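Local coordinates for protein thiazoline oxidase/subtilisin-like protease (Prochloron didemni, PDB 4H6X) that processes patellamide precursor peptides as a subtilisin-like protease of a transamidating family, probably cleaving the precursor and closing the core peptide into a ring, at residues Q32-I37 against G167-H172; G51-K56 against N131-N136; A74-I79 against A95-T100; E63-I68 against K101-L106. One frame throughout, in Å; residues are numbered along the deposited sequence.

Contact 1 of 4, residues Q32-I37 against G167-H172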
loop_
_atom_site.group_PDB
_atom_site.type_symbol
_atom_site.label_atom_id
_atom_site.label_comp_id
_atom_site.label_asym_id
_atom_site.label_seq_id
_atom_site.Cartn_x
_atom_site.Cartn_y
_atom_site.Cartn_z
ATOM N N GLN A 32 -10.865 4.530 -13.040
ATOM C CA GLN A 32 -10.875 3.287 -13.811
ATOM C C GLN A 32 -9.789 2.323 -13.310
ATOM O O GLN A 32 -9.757 1.155 -13.701
ATOM C CB GLN A 32 -10.690 3.550 -15.315
ATOM C CG GLN A 32 -11.822 4.317 -15.977
ATOM C CD GLN A 32 -11.670 4.370 -17.488
ATOM O OE1 GLN A 32 -11.635 3.335 -18.159
ATOM N NE2 GLN A 32 -11.577 5.579 -18.032
ATOM N N ILE A 33 -8.890 2.820 -12.464
ATOM C CA ILE A 33 -7.847 1.976 -11.878
ATOM C C ILE A 33 -8.336 1.543 -10.498
ATOM O O ILE A 33 -8.564 2.390 -9.619
ATOM C CB ILE A 33 -6.483 2.711 -11.768
ATOM C CG1 ILE A 33 -5.998 3.191 -13.152
ATOM C CG2 ILE A 33 -5.435 1.825 -11.094
ATOM C CD1 ILE A 33 -5.945 2.103 -14.204
ATOM N N THR A 34 -8.499 0.232 -10.338
ATOM C CA THR A 34 -8.970 -0.378 -9.091
ATOM C C THR A 34 -7.833 -1.050 -8.341
ATOM O O THR A 34 -7.152 -1.919 -8.898
ATOM C CB THR A 34 -10.093 -1.405 -9.366
ATOM O OG1 THR A 34 -11.212 -0.715 -9.930
ATOM C CG2 THR A 34 -10.520 -2.131 -8.056
ATOM N N ILE A 35 -7.631 -0.637 -7.089
ATOM C CA ILE A 35 -6.648 -1.259 -6.205
ATOM C C ILE A 35 -7.428 -2.056 -5.166
ATOM O O ILE A 35 -8.300 -1.511 -4.499
ATOM C CB ILE A 35 -5.775 -0.196 -5.471
ATOM C CG1 ILE A 35 -5.043 0.720 -6.478
ATOM C CG2 ILE A 35 -4.793 -0.864 -4.505
ATOM C CD1 ILE A 35 -4.843 2.143 -5.970
ATOM N N VAL A 36 -7.123 -3.349 -5.047
ATOM C CA VAL A 36 -7.739 -4.169 -4.001
ATOM C C VAL A 36 -6.695 -4.398 -2.926
ATOM O O VAL A 36 -5.600 -4.900 -3.202
ATOM C CB VAL A 36 -8.300 -5.513 -4.532
ATOM C CG1 VAL A 36 -8.914 -6.324 -3.395
ATOM C CG2 VAL A 36 -9.353 -5.262 -5.613
ATOM N N ILE A 37 -7.053 -4.044 -1.697
ATOM C CA ILE A 37 -6.142 -4.131 -0.572
ATOM C C ILE A 37 -6.539 -5.298 0.318
ATOM O O ILE A 37 -7.614 -5.290 0.954
ATOM C CB ILE A 37 -6.135 -2.809 0.239
ATOM C CG1 ILE A 37 -5.674 -1.643 -0.656
ATOM C CG2 ILE A 37 -5.254 -2.920 1.476
ATOM C CD1 ILE A 37 -5.804 -0.275 0.018
ATOM N N GLY A 167 -12.320 -6.917 -10.243
ATOM C CA GLY A 167 -11.803 -5.935 -11.211
ATOM C C GLY A 167 -10.492 -5.254 -10.824
ATOM O O GLY A 167 -10.170 -4.183 -11.347
ATOM N N ALA A 168 -9.732 -5.872 -9.918
ATOM C CA ALA A 168 -8.437 -5.339 -9.529
ATOM C C ALA A 168 -7.564 -5.151 -10.764
ATOM O O ALA A 168 -7.494 -6.045 -11.626
ATOM C CB ALA A 168 -7.730 -6.274 -8.557
ATOM N N ASN A 169 -6.943 -3.976 -10.833
ATOM C CA ASN A 169 -5.785 -3.713 -11.671
ATOM C C ASN A 169 -4.516 -3.980 -10.866
ATOM O O ASN A 169 -3.492 -4.412 -11.413
ATOM C CB ASN A 169 -5.809 -2.253 -12.146
ATOM C CG ASN A 169 -6.923 -1.993 -13.157
ATOM O OD1 ASN A 169 -6.904 -2.529 -14.264
ATOM N ND2 ASN A 169 -7.911 -1.213 -12.767
ATOM N N ILE A 170 -4.595 -3.691 -9.567
ATOM C CA ILE A 170 -3.493 -3.913 -8.627
ATOM C C ILE A 170 -4.082 -4.581 -7.397
ATOM O O ILE A 170 -5.122 -4.158 -6.906
ATOM C CB ILE A 170 -2.811 -2.600 -8.200
ATOM C CG1 ILE A 170 -2.328 -1.805 -9.432
ATOM C CG2 ILE A 170 -1.643 -2.861 -7.233
ATOM C CD1 ILE A 170 -1.703 -0.452 -9.082
ATOM N N ILE A 171 -3.417 -5.627 -6.930
ATOM C CA ILE A 171 -3.741 -6.271 -5.668
ATOM C C ILE A 171 -2.566 -6.020 -4.722
ATOM O O ILE A 171 -1.432 -6.447 -4.990
ATOM C CB ILE A 171 -3.965 -7.793 -5.833
ATOM C CG1 ILE A 171 -5.085 -8.071 -6.849
ATOM C CG2 ILE A 171 -4.247 -8.436 -4.473
ATOM C CD1 ILE A 171 -5.238 -9.534 -7.285
ATOM N N HIS A 172 -2.843 -5.301 -3.639
ATOM C CA HIS A 172 -1.869 -5.058 -2.591
ATOM C C HIS A 172 -2.027 -6.085 -1.462
ATOM O O HIS A 172 -3.065 -6.099 -0.777
ATOM C CB HIS A 172 -2.041 -3.634 -2.044
ATOM C CG HIS A 172 -0.956 -3.218 -1.104
ATOM N ND1 HIS A 172 -0.990 -3.499 0.246
ATOM C CD2 HIS A 172 0.196 -2.544 -1.318
ATOM C CE1 HIS A 172 0.098 -3.022 0.823
ATOM N NE2 HIS A 172 0.841 -2.448 -0.108
HETATM O O HOH W 1 -10.676 -1.421 -12.697
#

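Contact 2 of 4, residues G51-K56 against N131-N136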
loop_
_atom_site.group_PDB
_atom_site.type_symbol
_atom_site.label_atom_id
_atom_site.label_comp_id
_atom_site.label_asym_id
_atom_site.label_seq_id
_atom_site.Cartn_x
_atom_site.Cartn_y
_atom_site.Cartn_z
ATOM N N GLY A 51 -14.662 11.520 0.599
ATOM C CA GLY A 51 -14.552 11.769 -0.831
ATOM C C GLY A 51 -13.676 10.760 -1.577
ATOM O O GLY A 51 -13.591 10.818 -2.792
ATOM N N ALA A 52 -13.017 9.845 -0.857
ATOM C CA ALA A 52 -12.260 8.766 -1.493
ATOM C C ALA A 52 -13.223 7.749 -2.092
ATOM O O ALA A 52 -14.300 7.499 -1.543
ATOM C CB ALA A 52 -11.332 8.093 -0.488
ATOM N N GLU A 53 -12.863 7.182 -3.236
ATOM C CA GLU A 53 -13.658 6.113 -3.817
ATOM C C GLU A 53 -13.264 4.796 -3.146
ATOM O O GLU A 53 -12.607 3.961 -3.764
ATOM C CB GLU A 53 -13.432 6.031 -5.328
ATOM C CG GLU A 53 -14.578 6.559 -6.167
ATOM C CD GLU A 53 -15.492 5.447 -6.619
ATOM O OE1 GLU A 53 -15.181 4.803 -7.654
ATOM O OE2 GLU A 53 -16.517 5.219 -5.934
ATOM N N VAL A 54 -13.661 4.626 -1.880
ATOM C CA VAL A 54 -13.347 3.412 -1.119
ATOM C C VAL A 54 -14.595 2.581 -0.852
ATOM O O VAL A 54 -15.672 3.129 -0.635
ATOM C CB VAL A 54 -12.653 3.716 0.233
ATOM C CG1 VAL A 54 -11.230 4.209 0.019
ATOM C CG2 VAL A 54 -13.461 4.695 1.088
ATOM N N SER A 55 -14.451 1.258 -0.844
ATOM C CA SER A 55 -15.544 0.379 -0.398
ATOM C C SER A 55 -14.960 -0.923 0.136
ATOM O O SER A 55 -13.837 -1.296 -0.232
ATOM C CB SER A 55 -16.501 0.082 -1.547
ATOM O OG SER A 55 -15.811 -0.604 -2.570
ATOM N N LYS A 56 -15.710 -1.597 1.008
ATOM C CA LYS A 56 -15.266 -2.869 1.575
ATOM C C LYS A 56 -15.990 -4.048 0.950
ATOM O O LYS A 56 -17.206 -4.021 0.796
ATOM C CB LYS A 56 -15.479 -2.916 3.095
ATOM C CG LYS A 56 -14.717 -1.858 3.867
ATOM C CD LYS A 56 -14.981 -1.986 5.353
ATOM C CE LYS A 56 -14.619 -0.702 6.073
ATOM N NZ LYS A 56 -14.666 -0.857 7.559
ATOM N N ASN A 131 -7.339 9.655 -6.240
ATOM C CA ASN A 131 -8.445 9.576 -7.205
ATOM C C ASN A 131 -8.718 8.201 -7.808
ATOM O O ASN A 131 -9.661 8.045 -8.582
ATOM C CB ASN A 131 -8.287 10.621 -8.326
ATOM C CG ASN A 131 -8.700 12.020 -7.891
ATOM O OD1 ASN A 131 -8.339 13.012 -8.531
ATOM N ND2 ASN A 131 -9.464 12.107 -6.809
ATOM N N CYS A 132 -7.901 7.212 -7.452
ATOM C CA CYS A 132 -8.156 5.820 -7.857
ATOM C C CYS A 132 -9.256 5.200 -7.028
ATOM O O CYS A 132 -9.554 5.680 -5.922
ATOM C CB CYS A 132 -6.884 4.977 -7.730
ATOM S SG CYS A 132 -5.602 5.483 -8.899
ATOM N N ARG A 133 -9.855 4.137 -7.564
ATOM C CA ARG A 133 -10.885 3.367 -6.864
ATOM C C ARG A 133 -10.185 2.348 -5.968
ATOM O O ARG A 133 -9.267 1.642 -6.406
ATOM C CB ARG A 133 -11.788 2.657 -7.881
ATOM C CG ARG A 133 -12.940 1.840 -7.300
ATOM C CD ARG A 133 -13.894 1.417 -8.410
ATOM N NE ARG A 133 -14.842 0.397 -7.969
ATOM C CZ ARG A 133 -14.765 -0.896 -8.283
ATOM N NH1 ARG A 133 -13.784 -1.348 -9.059
ATOM N NH2 ARG A 133 -15.680 -1.741 -7.828
ATOM N N VAL A 134 -10.593 2.293 -4.703
ATOM C CA VAL A 134 -9.980 1.352 -3.774
ATOM C C VAL A 134 -11.043 0.447 -3.170
ATOM O O VAL A 134 -12.085 0.933 -2.703
ATOM C CB VAL A 134 -9.201 2.069 -2.651
ATOM C CG1 VAL A 134 -8.852 1.085 -1.536
ATOM C CG2 VAL A 134 -7.938 2.729 -3.204
ATOM N N ILE A 135 -10.778 -0.860 -3.215
ATOM C CA ILE A 135 -11.586 -1.858 -2.501
ATOM C C ILE A 135 -10.737 -2.480 -1.398
ATOM O O ILE A 135 -9.694 -3.088 -1.669
ATOM C CB ILE A 135 -12.099 -2.977 -3.436
ATOM C CG1 ILE A 135 -13.034 -2.387 -4.507
ATOM C CG2 ILE A 135 -12.795 -4.099 -2.633
ATOM C CD1 ILE A 135 -13.386 -3.349 -5.644
ATOM N N ASN A 136 -11.162 -2.288 -0.153
ATOM C CA ASN A 136 -10.580 -3.019 0.959
ATOM C C ASN A 136 -11.243 -4.386 1.097
ATOM O O ASN A 136 -12.473 -4.489 1.102
ATOM C CB ASN A 136 -10.718 -2.220 2.258
ATOM C CG ASN A 136 -9.681 -1.110 2.379
ATOM O OD1 ASN A 136 -8.517 -1.362 2.715
ATOM N ND2 ASN A 136 -10.100 0.117 2.139
HETATM O O HOH W 2 -10.687 7.828 -4.674
HETATM O O HOH W 3 -14.421 1.220 -4.129
#

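Contact 3 of 4, residues A74-I79 against A95-T100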
loop_
_atom_site.group_PDB
_atom_site.type_symbol
_atom_site.label_atom_id
_atom_site.label_comp_id
_atom_site.label_asym_id
_atom_site.label_seq_id
_atom_site.Cartn_x
_atom_site.Cartn_y
_atom_site.Cartn_z
ATOM N N ALA A 74 -7.726 2.720 21.496
ATOM C CA ALA A 74 -7.065 3.761 22.300
ATOM C C ALA A 74 -5.982 3.177 23.175
ATOM O O ALA A 74 -4.927 3.781 23.336
ATOM C CB ALA A 74 -8.079 4.541 23.141
ATOM N N ALA A 75 -6.240 1.995 23.733
ATOM C CA ALA A 75 -5.258 1.288 24.532
ATOM C C ALA A 75 -4.015 0.929 23.709
ATOM O O ALA A 75 -2.883 1.136 24.144
ATOM C CB ALA A 75 -5.877 0.046 25.150
ATOM N N PHE A 76 -4.229 0.365 22.521
ATOM C CA PHE A 76 -3.117 0.058 21.612
ATOM C C PHE A 76 -2.350 1.332 21.264
ATOM O O PHE A 76 -1.124 1.344 21.257
ATOM C CB PHE A 76 -3.662 -0.594 20.334
ATOM C CG PHE A 76 -2.604 -0.983 19.342
ATOM C CD1 PHE A 76 -2.047 -2.254 19.367
ATOM C CD2 PHE A 76 -2.185 -0.088 18.373
ATOM C CE1 PHE A 76 -1.067 -2.627 18.444
ATOM C CE2 PHE A 76 -1.213 -0.450 17.439
ATOM C CZ PHE A 76 -0.644 -1.717 17.492
ATOM N N GLN A 77 -3.079 2.398 20.958
ATOM C CA GLN A 77 -2.447 3.633 20.509
ATOM C C GLN A 77 -1.671 4.349 21.610
ATOM O O GLN A 77 -0.646 4.971 21.332
ATOM C CB GLN A 77 -3.458 4.551 19.831
ATOM C CG GLN A 77 -3.936 3.960 18.513
ATOM C CD GLN A 77 -5.177 4.622 17.972
ATOM O OE1 GLN A 77 -5.553 5.719 18.397
ATOM N NE2 GLN A 77 -5.831 3.960 17.015
ATOM N N SER A 78 -2.153 4.245 22.852
ATOM C CA SER A 78 -1.420 4.770 24.014
ATOM C C SER A 78 -0.092 4.052 24.213
ATOM O O SER A 78 0.939 4.694 24.424
ATOM C CB SER A 78 -2.261 4.687 25.306
ATOM O OG SER A 78 -1.408 4.787 26.439
ATOM N N ILE A 79 -0.121 2.726 24.131
ATOM C CA ILE A 79 1.097 1.912 24.207
ATOM C C ILE A 79 2.111 2.263 23.101
ATOM O O ILE A 79 3.311 2.353 23.367
ATOM C CB ILE A 79 0.756 0.402 24.212
ATOM C CG1 ILE A 79 0.058 0.036 25.533
ATOM C CG2 ILE A 79 2.001 -0.458 24.036
ATOM C CD1 ILE A 79 -0.722 -1.266 25.501
ATOM N N ALA A 95 -1.660 -7.148 29.072
ATOM C CA ALA A 95 -2.305 -6.651 30.286
ATOM C C ALA A 95 -3.677 -6.005 30.020
ATOM O O ALA A 95 -4.563 -6.054 30.869
ATOM C CB ALA A 95 -1.379 -5.674 31.010
ATOM N N VAL A 96 -3.857 -5.419 28.837
ATOM C CA VAL A 96 -5.036 -4.589 28.590
ATOM C C VAL A 96 -5.886 -5.020 27.384
ATOM O O VAL A 96 -7.109 -4.944 27.429
ATOM C CB VAL A 96 -4.658 -3.084 28.547
ATOM C CG1 VAL A 96 -3.899 -2.723 27.271
ATOM C CG2 VAL A 96 -5.885 -2.202 28.725
ATOM N N ILE A 97 -5.252 -5.477 26.307
ATOM C CA ILE A 97 -6.021 -5.939 25.144
ATOM C C ILE A 97 -5.553 -7.327 24.672
ATOM O O ILE A 97 -5.204 -7.494 23.505
ATOM C CB ILE A 97 -6.006 -4.900 23.990
ATOM C CG1 ILE A 97 -4.571 -4.417 23.719
ATOM C CG2 ILE A 97 -6.962 -3.743 24.299
ATOM C CD1 ILE A 97 -4.398 -3.547 22.496
ATOM N N PRO A 98 -5.551 -8.331 25.579
ATOM C CA PRO A 98 -4.995 -9.646 25.235
ATOM C C PRO A 98 -5.743 -10.328 24.081
ATOM O O PRO A 98 -5.120 -10.972 23.236
ATOM C CB PRO A 98 -5.157 -10.453 26.540
ATOM C CG PRO A 98 -6.313 -9.806 27.238
ATOM C CD PRO A 98 -6.174 -8.340 26.922
ATOM N N ASP A 99 -7.059 -10.146 24.027
ATOM C CA ASP A 99 -7.896 -10.861 23.071
ATOM C C ASP A 99 -8.116 -10.121 21.751
ATOM O O ASP A 99 -8.620 -10.705 20.786
ATOM C CB ASP A 99 -9.242 -11.202 23.705
ATOM C CG ASP A 99 -9.097 -12.012 24.984
ATOM O OD1 ASP A 99 -8.194 -12.883 25.070
ATOM O OD2 ASP A 99 -9.893 -11.759 25.910
ATOM N N THR A 100 -7.745 -8.847 21.697
ATOM C CA THR A 100 -7.984 -8.063 20.484
ATOM C C THR A 100 -6.719 -7.467 19.851
ATOM O O THR A 100 -6.782 -6.904 18.757
ATOM C CB THR A 100 -8.981 -6.930 20.758
ATOM O OG1 THR A 100 -8.517 -6.190 21.888
ATOM C CG2 THR A 100 -10.413 -7.500 21.031
#

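Contact 4 of 4, residues E63-I68 against K101-L106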
loop_
_atom_site.group_PDB
_atom_site.type_symbol
_atom_site.label_atom_id
_atom_site.label_comp_id
_atom_site.label_asym_id
_atom_site.label_seq_id
_atom_site.Cartn_x
_atom_site.Cartn_y
_atom_site.Cartn_z
ATOM N N GLU A 63 -16.390 -16.052 8.890
ATOM C CA GLU A 63 -17.356 -15.721 9.941
ATOM C C GLU A 63 -17.088 -14.273 10.361
ATOM O O GLU A 63 -15.935 -13.906 10.591
ATOM C CB GLU A 63 -17.212 -16.659 11.142
ATOM C CG GLU A 63 -17.728 -18.078 10.923
ATOM C CD GLU A 63 -19.244 -18.162 10.733
ATOM O OE1 GLU A 63 -19.978 -17.227 11.137
ATOM O OE2 GLU A 63 -19.704 -19.183 10.175
ATOM N N PRO A 64 -18.136 -13.428 10.414
ATOM C CA PRO A 64 -17.894 -12.046 10.844
ATOM C C PRO A 64 -17.403 -11.981 12.296
ATOM O O PRO A 64 -17.889 -12.720 13.144
ATOM C CB PRO A 64 -19.273 -11.393 10.702
ATOM C CG PRO A 64 -19.936 -12.190 9.630
ATOM C CD PRO A 64 -19.507 -13.605 9.898
ATOM N N ALA A 65 -16.418 -11.137 12.566
ATOM C CA ALA A 65 -15.908 -10.991 13.926
ATOM C C ALA A 65 -16.615 -9.837 14.631
ATOM O O ALA A 65 -17.230 -8.982 13.983
ATOM C CB ALA A 65 -14.400 -10.787 13.919
ATOM N N GLU A 66 -16.546 -9.829 15.960
ATOM C CA GLU A 66 -17.085 -8.718 16.736
ATOM C C GLU A 66 -16.289 -7.441 16.468
ATOM O O GLU A 66 -15.053 -7.472 16.444
ATOM C CB GLU A 66 -17.091 -9.049 18.234
ATOM C CG GLU A 66 -18.313 -9.839 18.687
ATOM C CD GLU A 66 -19.612 -9.088 18.440
ATOM O OE1 GLU A 66 -19.881 -8.102 19.167
ATOM O OE2 GLU A 66 -20.360 -9.476 17.510
ATOM N N PRO A 67 -16.996 -6.316 16.253
ATOM C CA PRO A 67 -16.318 -5.031 16.117
ATOM C C PRO A 67 -15.437 -4.763 17.335
ATOM O O PRO A 67 -15.762 -5.201 18.433
ATOM C CB PRO A 67 -17.474 -4.021 16.038
ATOM C CG PRO A 67 -18.668 -4.743 16.574
ATOM C CD PRO A 67 -18.459 -6.170 16.163
ATOM N N ILE A 68 -14.305 -4.106 17.107
ATOM C CA ILE A 68 -13.360 -3.759 18.157
ATOM C C ILE A 68 -13.777 -2.395 18.699
ATOM O O ILE A 68 -14.058 -1.490 17.916
ATOM C CB ILE A 68 -11.913 -3.673 17.606
ATOM C CG1 ILE A 68 -11.534 -4.946 16.823
ATOM C CG2 ILE A 68 -10.908 -3.343 18.719
ATOM C CD1 ILE A 68 -10.901 -6.043 17.647
ATOM N N LYS A 101 -5.589 -7.588 20.531
ATOM C CA LYS A 101 -4.329 -7.003 20.062
ATOM C C LYS A 101 -3.917 -7.439 18.647
ATOM O O LYS A 101 -3.399 -6.626 17.883
ATOM C CB LYS A 101 -3.190 -7.303 21.038
ATOM C CG LYS A 101 -2.805 -8.776 21.137
ATOM C CD LYS A 101 -1.634 -8.972 22.093
ATOM C CE LYS A 101 -1.235 -10.433 22.200
ATOM N NZ LYS A 101 0.034 -10.616 22.969
ATOM N N ASP A 102 -4.121 -8.718 18.320
ATOM C CA ASP A 102 -3.689 -9.268 17.032
ATOM C C ASP A 102 -4.514 -8.665 15.900
ATOM O O ASP A 102 -3.954 -8.196 14.904
ATOM C CB ASP A 102 -3.813 -10.795 17.004
ATOM C CG ASP A 102 -2.869 -11.480 17.966
ATOM O OD1 ASP A 102 -1.678 -11.108 18.016
ATOM O OD2 ASP A 102 -3.324 -12.414 18.668
ATOM N N ARG A 103 -5.834 -8.645 16.078
ATOM C CA ARG A 103 -6.738 -8.020 15.103
ATOM C C ARG A 103 -6.486 -6.526 15.003
ATOM O O ARG A 103 -6.602 -5.951 13.924
ATOM C CB ARG A 103 -8.209 -8.244 15.464
ATOM C CG ARG A 103 -8.673 -9.693 15.394
ATOM C CD ARG A 103 -10.113 -9.807 15.895
ATOM N NE ARG A 103 -11.013 -8.975 15.108
ATOM C CZ ARG A 103 -12.159 -8.457 15.546
ATOM N NH1 ARG A 103 -12.564 -8.667 16.788
ATOM N NH2 ARG A 103 -12.903 -7.721 14.729
ATOM N N ILE A 104 -6.159 -5.888 16.129
ATOM C CA ILE A 104 -5.894 -4.444 16.112
ATOM C C ILE A 104 -4.660 -4.127 15.259
ATOM O O ILE A 104 -4.693 -3.195 14.475
ATOM C CB ILE A 104 -5.779 -3.849 17.534
ATOM C CG1 ILE A 104 -7.173 -3.776 18.191
ATOM C CG2 ILE A 104 -5.166 -2.449 17.504
ATOM C CD1 ILE A 104 -7.138 -3.560 19.693
ATOM N N VAL A 105 -3.584 -4.893 15.431
ATOM C CA VAL A 105 -2.381 -4.727 14.607
ATOM C C VAL A 105 -2.774 -4.708 13.129
ATOM O O VAL A 105 -2.380 -3.804 12.400
ATOM C CB VAL A 105 -1.303 -5.810 14.872
ATOM C CG1 VAL A 105 -0.161 -5.729 13.853
ATOM C CG2 VAL A 105 -0.732 -5.681 16.277
ATOM N N LEU A 106 -3.569 -5.694 12.711
ATOM C CA LEU A 106 -4.003 -5.816 11.305
ATOM C C LEU A 106 -4.911 -4.680 10.861
ATOM O O LEU A 106 -4.757 -4.148 9.751
ATOM C CB LEU A 106 -4.708 -7.159 11.064
ATOM C CG LEU A 106 -4.582 -7.703 9.637
ATOM C CD1 LEU A 106 -3.154 -8.149 9.362
ATOM C CD2 LEU A 106 -5.558 -8.850 9.398
#

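Contact 1 of 4, residues Q32-I37 against G167-H172
The flat carboxamide of Asn-169 meets 32-37 with its ND2 end, while the Ile-33 side chain crosses that of Asn-169 at about a right angle, CD1 4.1 Å from ND2. That nitrogen gives only a weak bond to Gln-32 O, 3.1 Å away and bent to 125°. It also faces Thr-34 N at 2.9 Å, donor to donor, with no bond. Turning CG away from its own carbonyl carbon (chi1 -70°) lays the amide beside the backbone N, back along 32-34. The second flat group, the His-172 ring, is approached slantwise by CG2 of Ile-37, with helix 273-293 also packing on it through Ala-277, Pro-278 and Thr-281. A water ties the loop ends together: it donates to Gln-32 O and Gly-167 O, bonds Thr-34 OG1 and weakly accepts from Asn-169 ND2. The Thr-34 hydroxyl also bonds Arg-133. Thr-34 O takes two amides, Asn-169 N at 2.8 Å and Ile-170 N at 3.2 Å. The ladder then runs on through Val-36 N to Ile-170 O and His-172 N to Val-36 O, both 2.8 Å. On the sheet face of Val-36, its CG2 presses on Ala-168 CB at 3.5 Å; Ile-35, Ile-37, Ile-170 and His-172 line the other face. The pair belongs to the central parallel sheet of the subtilisin-like alpha/beta fold, and strand 34-39 ends at Asp-39, probably the triad aspartate.

Contact 2 of 4, residues G51-K56 against N131-N136
Glu-53 bends at its second torsion (chi2 -96°) while Arg-133 stretches out with CG anti to the backbone N (chi1 -178°), and the two chains cross obliquely on one sheet face. OE1 of Glu-53 rests 3.7 Å from Arg-133 CD, at the guanidinium edge, but stays 4.4 Å from NE, beyond a salt bridge. The carboxylate and guanidinium planes are 32° apart. The firmer polar partner of Arg-133 is Thr-34, bonded through NH1. On the same face Ser-55 OG lies 3.8 Å from Ile-135 CG1 and bonds a water that donates to Val-134 O. Val-54 and Val-134 lie side by side on the other face, CG1 to CB 4.0 Å. The strands are joined by a parallel ladder: Val-134 N to Glu-53 O at 2.8 Å, nearly straight, then Ser-55 N to Val-134 O at 3.0 Å and Asn-136 N to Ser-55 O at 2.9 Å. Another water bridges Glu-53 N and Cys-132 O where the strands part. Asp-41 takes the Lys-56 amine in a salt bridge, and Asn-136 bonds Tyr-44 and Thr-114. Strand 53-56 is outermost in the sheet; 133-138 separates it from 34-39, and Val-118 of helix 101-118 packs against both valines.

Contact 3 of 4, residues A74-I79 against A95-T100
Helix 70-82 runs past the last turn of helix 87-96 at the point where that helix unwinds, with the CA atoms of Ala-75 and Val-96 7.1 Å apart and Ile-97 the first residue to leave helical geometry. In the chain both helices come between strand 53-56 and helix 101-118 of the subtilisin-like fold, consistent with the helix-loop-helix insertion of cyanobactin macrocyclases. The interface is wholly apolar, and no hydrogen bond crosses it. Ala-75 sits at its middle: the methyl CB touches Val-96 CG1 and Ile-97 CG2, each at 4.0 Å, and so bears on a branch from each of two consecutive residues. Val-96 holds CG1 between its backbone N and carbonyl carbon (chi1 73°), ordinarily the crowded position, and this sends the branch across to the helix. One turn on from Ala-75, Ile-79 reaches out to the same valine tip to tip, CD1 to CG1 at 3.9 Å, and its side chain also touches Ala-92 and Leu-93 of helix 87-96. Val-96 CG1 thus bridges two successive turns of helix 70-82. Ile-97 also meets the residue next to Ala-75, lying at about a right angle to Phe-76. The phenylalanine ring itself is turned to Ile-104, Val-105 and Asp-108 of helix 101-118, and Ile-97 also packs on Ile-104, which makes the isoleucine a link among three helices. Its CD1 comes to the edge of the Phe-76 ring, near the ring plane, and makes its closest approach to Phe-76 CB, at 3.7 Å.

Contact 4 of 4, residues E63-I68 against K101-L106
Arg-103 and the backbone carbonyl of Glu-66 make the polar half of this contact, which ties an irregular segment, 63-68, to the first turns of helix 101-118 in the subtilisin-like fold, the helix that carries His-109 of the probable triad. Both end nitrogens, NH1 and NH2, bond the single atom Glu-66 O at 2.8 Å each. The oxygen stays close to the guanidinium plane, but the grip is lopsided as seen from the carbonyl: NH1 lies in its plane and NH2 sits 37° out of it. A bend at the third torsion (chi3 59°) turns the head to this oxygen. NH2 also forms a salt bridge with Asp-140, which helps fix the rotation of the group. Apolar contacts make the other half. Ala-65 CB lies over one guanidinium face, 3.5 Å from NH2, and Ile-68 CD1 over the opposite one, 3.2 Å from NH1, so the flat head is sandwiched between two methyls. A methionine in place of Arg-103 would probably leave Glu-66 O without both donors and Asp-140 without its positive mate, and set 63-68 freer to move. Ile-68 sends its other branch to the helix itself, joined by Tyr-73 of helix 70-82: CG2 packs on Ile-104, 3.8 Å from CG1 and 3.9 Å from CD1.

In the fold
Contacts 1 and 2 share one parallel sheet, where strands 34-39 and 133-138 are neighbours; they touch through the bond from Thr-34 to Arg-133 and through Ile-37 against Val-134. Contact 1 is buried in the core, while contact 2, at the sheet margin, is partly buried and uses more polar side chains. Both depend on backbone ladders. Contacts 3 and 4 lie farther out, their centres about 12 Å apart, and meet where Phe-76 and Ile-97 pack on Ile-104. They rest on side chains: purely apolar in the helix pairing of contact 3, buried though far from the chain's centre, mixed with an arginine at the surface in contact 4. Helix 101-118 connects the outer pair to the sheet.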